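Ribokinase (Staphylococcus aureus, PDB 3RY7) catalyses the magnesium-dependent transfer of phosphate from ATP to O-5 of D-ribose, giving D-ribose 5-phosphate. Local coordinates at residues 58-63 with 125-130; 143-148 with 168-173. One frame throughout, in Å; residues are numbered along the deposited sequence.

Both interactions belong to the large alpha/beta domain of a pfkB-family kinase, built round a mixed sheet of nine strands. They follow one another along the chain, interaction 1 closing before interaction 2 opens. Interaction 1 sets strand 56-64, next to the edge strand 87-89, against the start of helix 128-132. Interaction 2 sets the start of helix 145-157 against the loop between strand 161-165 and helix 174-177. Their centres lie about 17 Å apart, and their nearest atoms about 6 Å. Helix 145-157 connects them: it opens in interaction 2, and further along it touches I125 and K128. Both lie near substrate-binding residues: the I60 side chain about 9 Å from G43, the K170 side chain about 7 Å from E142.

Interaction 1: 58-63 with 125-130; sequences TFITKI and INAKDA
I60 meets A127, and T58 meets A130, where a strand of the central sheet of the ribokinase fold packs against the turn leading into a helix and the helix's first residues. The strand is 56-64 and the helix 128-132. The contact is small and apolar, with 136 Å² buried in all.

I60 carries the longer arm. From its CB, the CG1 branch stands anti to the carbonyl carbon (chi1 -58°). I60 CG1 lies 4.1 Å from A127 CB. The chain then runs on extended (chi2 172°), and I60 CD1 ends 3.7 Å from the same A127 CB. One methyl therefore lies alongside the outer two carbons of the isoleucine. The I60 side chain also touches V6 and L8 of the neighbouring strand 4-8, which helps to bury it.

A127 sits in a type I turn from I125 to K128. The turn is closed by K128 N bonding to I125 O at 2.9 Å. A second backbone hydrogen bond follows, A130 N to A127 O at 3.1 Å. This bend puts the methyls of A127 and A130 on the side facing the strand. T58 and I60, two residues apart on the strand, both direct their CB toward the methyls of A127 and A130.

Beyond the contact, K62 NZ makes a salt bridge with D123, just before this turn, and also bonds to T118 O. It is a second, polar link from the strand to this region. At the other end, T58 turns its methyl inward: T58 CG2 meets A130 CB at 3.9 Å.

Interaction 2: 143-148 with 168-173; sequences VPIPAI and PAKALP
I145 has its CG1 branch anti to the carbonyl carbon (chi1 -77°) and an extended tip (chi2 162°), which send CD1 out toward the loop 168-173. The same first torsion leaves CG2 beside the carbonyl carbon, facing P173. One isoleucine thus spreads two methyls over the loop.

CD1 reaches furthest. I145 CD1 lies 3.8 Å from A171 O, in van der Waals contact. The side chains of I145 and L172 cross at about a right angle, and L172 CD2 touches I145 CD1 at 4.1 Å. The methyl I145 CG2 abuts the outer part of the proline ring, 3.9 Å from P173 CG, and P173 CD is close to it as well. The aliphatic part of K170 stands at the border, its CD 4.5 Å from I145 CD1.

The polar link is made by a water. It donates to V143 O at 2.8 Å and accepts from K170 NZ at 3.0 Å. K170 NZ also bonds directly to L141 O. The lysine end is thus tied to the chain just before helix 145-157 by two routes, one direct and one through the water.

P144 and P173 both occupy N-cap positions, so the contact joins the beginnings of two helices, 145-157 and 174-177. L172 also packs on L177 and L193. The K170 side chain lies about 7 Å from that of E142, a substrate-binding residue. The arrangement is a loop at the carboxyl end of a parallel strand, consistent with a place beside the ribose site of a pfkB-family kinase.

Interaction 1: 58-63 with 125-130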
ATOM      1  N   THR A  58      23.664  -8.977  -8.289  1.00 31.19           N
ATOM      2  CA  THR A  58      24.596  -7.889  -8.532  1.00 27.72           C
ATOM      3  C   THR A  58      23.955  -7.000  -9.588  1.00 29.25           C
ATOM      4  O   THR A  58      23.372  -7.500 -10.555  1.00 28.54           O
ATOM      5  CB  THR A  58      25.934  -8.429  -9.051  1.00 33.37           C
ATOM      6  OG1 THR A  58      26.474  -9.339  -8.090  1.00 32.86           O
ATOM      7  CG2 THR A  58      26.925  -7.305  -9.294  1.00 31.97           C
ATOM      8  N   PHE A  59      24.024  -5.686  -9.392  1.00 28.51           N
ATOM      9  CA  PHE A  59      23.359  -4.736 -10.286  1.00 20.97           C
ATOM     10  C   PHE A  59      24.382  -3.783 -10.877  1.00 23.65           C
ATOM     11  O   PHE A  59      25.069  -3.071 -10.151  1.00 26.75           O
ATOM     12  CB  PHE A  59      22.280  -3.953  -9.526  1.00 21.03           C
ATOM     13  CG  PHE A  59      21.445  -3.041 -10.387  1.00 22.62           C
ATOM     14  CD1 PHE A  59      21.233  -3.313 -11.728  1.00 20.37           C
ATOM     15  CD2 PHE A  59      20.848  -1.912  -9.844  1.00 19.55           C
ATOM     16  CE1 PHE A  59      20.445  -2.474 -12.513  1.00 19.73           C
ATOM     17  CE2 PHE A  59      20.065  -1.078 -10.620  1.00 16.57           C
ATOM     18  CZ  PHE A  59      19.860  -1.352 -11.952  1.00 19.55           C
ATOM     19  N   ILE A  60      24.497  -3.806 -12.200  1.00 21.34           N
ATOM     20  CA  ILE A  60      25.367  -2.905 -12.924  1.00 21.56           C
ATOM     21  C   ILE A  60      24.486  -1.799 -13.460  1.00 20.36           C
ATOM     22  O   ILE A  60      23.635  -2.023 -14.318  1.00 19.16           O
ATOM     23  CB  ILE A  60      26.072  -3.598 -14.100  1.00 18.23           C
ATOM     24  CG1 ILE A  60      26.906  -4.793 -13.629  1.00 22.14           C
ATOM     25  CG2 ILE A  60      26.962  -2.630 -14.815  1.00 20.89           C
ATOM     26  CD1 ILE A  60      27.461  -5.631 -14.795  1.00 16.31           C
ATOM     27  N   THR A  61      24.665  -0.597 -12.930  1.00 21.88           N
ATOM     28  CA  THR A  61      23.801   0.493 -13.321  1.00 18.80           C
ATOM     29  C   THR A  61      24.637   1.759 -13.258  1.00 18.35           C
ATOM     30  O   THR A  61      25.678   1.786 -12.603  1.00 19.40           O
ATOM     31  CB  THR A  61      22.558   0.559 -12.395  1.00 20.95           C
ATOM     32  OG1 THR A  61      21.587   1.458 -12.942  1.00 21.00           O
ATOM     33  CG2 THR A  61      22.951   0.999 -10.998  1.00 21.10           C
ATOM     34  N   LYS A  62      24.217   2.787 -13.976  1.00 24.09           N
ATOM     35  CA  LYS A  62      24.970   4.029 -14.021  1.00 21.27           C
ATOM     36  C   LYS A  62      24.085   5.208 -13.644  1.00 21.93           C
ATOM     37  O   LYS A  62      23.130   5.531 -14.347  1.00 17.59           O
ATOM     38  CB  LYS A  62      25.566   4.244 -15.410  1.00 20.92           C
ATOM     39  CG  LYS A  62      26.678   5.293 -15.461  1.00 16.89           C
ATOM     40  CD  LYS A  62      27.241   5.391 -16.877  1.00 21.69           C
ATOM     41  CE  LYS A  62      28.533   6.217 -16.952  1.00 20.31           C
ATOM     42  NZ  LYS A  62      29.023   6.296 -18.387  1.00 20.41           N
ATOM     43  N   ILE A  63      24.419   5.839 -12.525  1.00 20.18           N
ATOM     44  CA  ILE A  63      23.736   7.043 -12.086  1.00 21.85           C
ATOM     45  C   ILE A  63      24.666   8.244 -12.156  1.00 26.46           C
ATOM     46  O   ILE A  63      25.846   8.128 -12.520  1.00 21.26           O
ATOM     47  CB  ILE A  63      23.256   6.912 -10.653  1.00 23.86           C
ATOM     48  CG1 ILE A  63      24.445   6.658  -9.722  1.00 20.82           C
ATOM     49  CG2 ILE A  63      22.228   5.778 -10.554  1.00 23.09           C
ATOM     50  CD1 ILE A  63      24.031   6.334  -8.289  1.00 20.80           C
ATOM     51  N   ILE A 125      32.767  -3.790 -19.304  1.00 33.29           N
ATOM     52  CA  ILE A 125      34.004  -4.591 -19.214  1.00 34.73           C
ATOM     53  C   ILE A 125      34.540  -4.462 -17.810  1.00 38.48           C
ATOM     54  O   ILE A 125      34.944  -5.436 -17.171  1.00 31.93           O
ATOM     55  CB  ILE A 125      35.075  -4.082 -20.179  1.00 38.36           C
ATOM     56  CG1 ILE A 125      34.961  -4.792 -21.521  1.00 39.08           C
ATOM     57  CG2 ILE A 125      36.467  -4.332 -19.610  1.00 46.34           C
ATOM     58  CD1 ILE A 125      33.552  -4.926 -22.021  1.00 38.67           C
ATOM     59  N   ASN A 126      34.504  -3.232 -17.320  1.00 37.08           N
ATOM     60  CA  ASN A 126      34.935  -2.940 -15.972  1.00 39.79           C
ATOM     61  C   ASN A 126      34.285  -3.845 -14.927  1.00 34.44           C
ATOM     62  O   ASN A 126      34.866  -4.086 -13.876  1.00 37.78           O
ATOM     63  CB  ASN A 126      34.649  -1.471 -15.660  1.00 47.06           C
ATOM     64  CG  ASN A 126      35.777  -0.811 -14.912  1.00 56.39           C
ATOM     65  OD1 ASN A 126      36.676  -0.224 -15.522  1.00 66.12           O
ATOM     66  ND2 ASN A 126      35.743  -0.902 -13.581  1.00 57.51           N
ATOM     67  N   ALA A 127      33.088  -4.351 -15.217  1.00 35.51           N
ATOM     68  CA  ALA A 127      32.349  -5.156 -14.243  1.00 35.25           C
ATOM     69  C   ALA A 127      32.344  -6.653 -14.563  1.00 38.06           C
ATOM     70  O   ALA A 127      31.551  -7.402 -14.004  1.00 38.24           O
ATOM     71  CB  ALA A 127      30.925  -4.645 -14.135  1.00 37.14           C
ATOM     72  N   LYS A 128      33.246  -7.084 -15.443  1.00 37.15           N
ATOM     73  CA  LYS A 128      33.193  -8.435 -16.018  1.00 38.58           C
ATOM     74  C   LYS A 128      33.227  -9.564 -14.989  1.00 40.39           C
ATOM     75  O   LYS A 128      32.688 -10.640 -15.222  1.00 39.86           O
ATOM     76  CB  LYS A 128      34.305  -8.638 -17.069  1.00 32.61           C
ATOM     77  CG  LYS A 128      35.652  -9.026 -16.492  1.00 33.45           C
ATOM     78  CD  LYS A 128      36.771  -8.712 -17.471  0.47 36.33           C
ATOM     79  CE  LYS A 128      36.618  -9.492 -18.773  0.89 38.23           C
ATOM     80  NZ  LYS A 128      37.202 -10.857 -18.700  1.00 36.49           N
ATOM     81  N   ASP A 129      33.845  -9.324 -13.844  1.00 42.43           N
ATOM     82  CA  ASP A 129      33.939 -10.372 -12.839  1.00 45.42           C
ATOM     83  C   ASP A 129      32.570 -10.869 -12.414  1.00 44.27           C
ATOM     84  O   ASP A 129      32.356 -12.070 -12.245  1.00 47.53           O
ATOM     85  CB  ASP A 129      34.707  -9.879 -11.620  1.00 50.18           C
ATOM     86  CG  ASP A 129      36.157 -10.285 -11.656  0.73 51.79           C
ATOM     87  OD1 ASP A 129      36.470 -11.391 -11.161  0.49 59.85           O
ATOM     88  OD2 ASP A 129      36.974  -9.504 -12.182  1.00 49.40           O
ATOM     89  N   ALA A 130      31.649  -9.928 -12.237  1.00 42.67           N
ATOM     90  CA  ALA A 130      30.279 -10.242 -11.853  1.00 44.81           C
ATOM     91  C   ALA A 130      29.591 -11.125 -12.900  1.00 42.01           C
ATOM     92  O   ALA A 130      28.951 -12.124 -12.569  1.00 46.81           O
ATOM     93  CB  ALA A 130      29.494  -8.955 -11.647  1.00 38.51           C
TER

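Interaction 2: 143-148 with 168-173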
ATOM      1  N   VAL A 143      19.090   1.180 -21.178  1.00 17.83           N
ATOM      2  CA  VAL A 143      20.535   1.322 -21.185  1.00 16.51           C
ATOM      3  C   VAL A 143      20.968   1.098 -22.657  1.00 24.07           C
ATOM      4  O   VAL A 143      20.198   0.527 -23.445  1.00 21.97           O
ATOM      5  CB  VAL A 143      21.120   0.301 -20.171  1.00 28.89           C
ATOM      6  CG1 VAL A 143      22.118  -0.610 -20.803  1.00 24.09           C
ATOM      7  CG2 VAL A 143      21.649   0.981 -18.906  1.00 17.78           C
ATOM      8  N   PRO A 144      22.159   1.589 -23.059  1.00 18.07           N
ATOM      9  CA  PRO A 144      22.398   1.567 -24.509  1.00 20.30           C
ATOM     10  C   PRO A 144      22.715   0.167 -25.044  1.00 16.50           C
ATOM     11  O   PRO A 144      23.329  -0.659 -24.374  1.00 20.19           O
ATOM     12  CB  PRO A 144      23.606   2.504 -24.694  1.00 22.53           C
ATOM     13  CG  PRO A 144      23.692   3.293 -23.404  1.00 20.91           C
ATOM     14  CD  PRO A 144      23.184   2.365 -22.338  1.00 18.43           C
ATOM     15  N   ILE A 145      22.258  -0.086 -26.256  1.00 18.65           N
ATOM     16  CA  ILE A 145      22.485  -1.366 -26.918  1.00 22.35           C
ATOM     17  C   ILE A 145      23.961  -1.828 -26.947  1.00 20.55           C
ATOM     18  O   ILE A 145      24.238  -2.983 -26.627  1.00 20.21           O
ATOM     19  CB  ILE A 145      21.824  -1.372 -28.315  1.00 25.41           C
ATOM     20  CG1 ILE A 145      20.307  -1.562 -28.149  1.00 22.20           C
ATOM     21  CG2 ILE A 145      22.437  -2.464 -29.225  1.00 29.45           C
ATOM     22  CD1 ILE A 145      19.504  -1.171 -29.364  1.00 24.98           C
ATOM     23  N   PRO A 146      24.913  -0.925 -27.298  1.00 22.99           N
ATOM     24  CA  PRO A 146      26.324  -1.365 -27.304  1.00 20.77           C
ATOM     25  C   PRO A 146      26.799  -1.828 -25.916  1.00 24.16           C
ATOM     26  O   PRO A 146      27.615  -2.741 -25.826  1.00 20.06           O
ATOM     27  CB  PRO A 146      27.101  -0.123 -27.784  1.00 20.44           C
ATOM     28  CG  PRO A 146      26.086   0.704 -28.524  1.00 24.61           C
ATOM     29  CD  PRO A 146      24.759   0.455 -27.794  1.00 21.75           C
ATOM     30  N   ALA A 147      26.275  -1.246 -24.843  1.00 19.25           N
ATOM     31  CA  ALA A 147      26.606  -1.762 -23.523  1.00 21.37           C
ATOM     32  C   ALA A 147      26.045  -3.172 -23.314  1.00 22.44           C
ATOM     33  O   ALA A 147      26.700  -4.028 -22.705  1.00 19.73           O
ATOM     34  CB  ALA A 147      26.102  -0.826 -22.412  1.00 19.94           C
ATOM     35  N   ILE A 148      24.817  -3.392 -23.779  1.00 21.24           N
ATOM     36  CA  ILE A 148      24.185  -4.694 -23.610  1.00 20.94           C
ATOM     37  C   ILE A 148      24.925  -5.761 -24.447  1.00 18.46           C
ATOM     38  O   ILE A 148      25.192  -6.858 -23.967  1.00 18.61           O
ATOM     39  CB  ILE A 148      22.686  -4.661 -23.977  1.00 20.40           C
ATOM     40  CG1 ILE A 148      21.906  -3.674 -23.079  1.00 19.27           C
ATOM     41  CG2 ILE A 148      22.081  -6.073 -23.836  1.00 21.06           C
ATOM     42  CD1 ILE A 148      20.509  -3.426 -23.557  1.00 15.48           C
ATOM     43  N   PRO A 168      11.889  -0.421 -23.178  1.00 21.53           N
ATOM     44  CA  PRO A 168      10.784  -0.165 -24.099  1.00 24.87           C
ATOM     45  C   PRO A 168      11.135  -0.617 -25.523  1.00 32.42           C
ATOM     46  O   PRO A 168      12.318  -0.682 -25.888  1.00 27.91           O
ATOM     47  CB  PRO A 168      10.666   1.362 -24.059  1.00 27.90           C
ATOM     48  CG  PRO A 168      12.082   1.821 -23.805  1.00 26.41           C
ATOM     49  CD  PRO A 168      12.624   0.813 -22.836  1.00 21.77           C
ATOM     50  N   ALA A 169      10.107  -0.911 -26.314  1.00 32.40           N
ATOM     51  CA  ALA A 169      10.279  -1.411 -27.667  1.00 28.25           C
ATOM     52  C   ALA A 169      11.238  -0.563 -28.488  1.00 35.65           C
ATOM     53  O   ALA A 169      11.156   0.663 -28.505  1.00 34.21           O
ATOM     54  CB  ALA A 169       8.937  -1.494 -28.364  1.00 35.74           C
ATOM     55  N   LYS A 170      12.162  -1.234 -29.160  1.00 33.97           N
ATOM     56  CA  LYS A 170      12.977  -0.585 -30.179  1.00 37.29           C
ATOM     57  C   LYS A 170      13.649  -1.635 -31.060  1.00 31.95           C
ATOM     58  O   LYS A 170      13.714  -2.809 -30.695  1.00 32.02           O
ATOM     59  CB  LYS A 170      13.983   0.399 -29.560  1.00 38.52           C
ATOM     60  CG  LYS A 170      14.865  -0.166 -28.470  1.00 35.30           C
ATOM     61  CD  LYS A 170      15.829   0.894 -27.913  1.00 35.21           C
ATOM     62  CE  LYS A 170      15.170   1.775 -26.852  1.00 37.71           C
ATOM     63  NZ  LYS A 170      16.171   2.589 -26.082  1.00 35.89           N
ATOM     64  N   ALA A 171      14.098  -1.220 -32.236  1.00 33.84           N
ATOM     65  CA  ALA A 171      14.728  -2.138 -33.171  1.00 38.15           C
ATOM     66  C   ALA A 171      16.089  -2.576 -32.629  1.00 38.32           C
ATOM     67  O   ALA A 171      16.838  -1.766 -32.075  1.00 39.94           O
ATOM     68  CB  ALA A 171      14.883  -1.481 -34.528  1.00 32.49           C
ATOM     69  N   LEU A 172      16.402  -3.857 -32.792  1.00 29.99           N
ATOM     70  CA  LEU A 172      17.680  -4.397 -32.344  1.00 31.31           C
ATOM     71  C   LEU A 172      18.531  -4.830 -33.540  1.00 35.00           C
ATOM     72  O   LEU A 172      18.001  -5.318 -34.537  1.00 38.91           O
ATOM     73  CB  LEU A 172      17.440  -5.588 -31.416  1.00 29.32           C
ATOM     74  CG  LEU A 172      16.362  -5.398 -30.340  1.00 31.98           C
ATOM     75  CD1 LEU A 172      16.216  -6.662 -29.534  1.00 27.73           C
ATOM     76  CD2 LEU A 172      16.696  -4.218 -29.429  1.00 33.31           C
ATOM     77  N   PRO A 173      19.856  -4.639 -33.453  1.00 34.36           N
ATOM     78  CA  PRO A 173      20.764  -5.140 -34.488  1.00 36.06           C
ATOM     79  C   PRO A 173      21.066  -6.626 -34.292  1.00 37.45           C
ATOM     80  O   PRO A 173      20.966  -7.144 -33.174  1.00 26.97           O
ATOM     81  CB  PRO A 173      22.037  -4.320 -34.256  1.00 32.30           C
ATOM     82  CG  PRO A 173      22.032  -4.059 -32.775  1.00 28.35           C
ATOM     83  CD  PRO A 173      20.571  -3.889 -32.405  1.00 31.70           C
TER
HETATM   84  O   HOH W   1      18.599   0.932 -25.651  1.00 26.11           O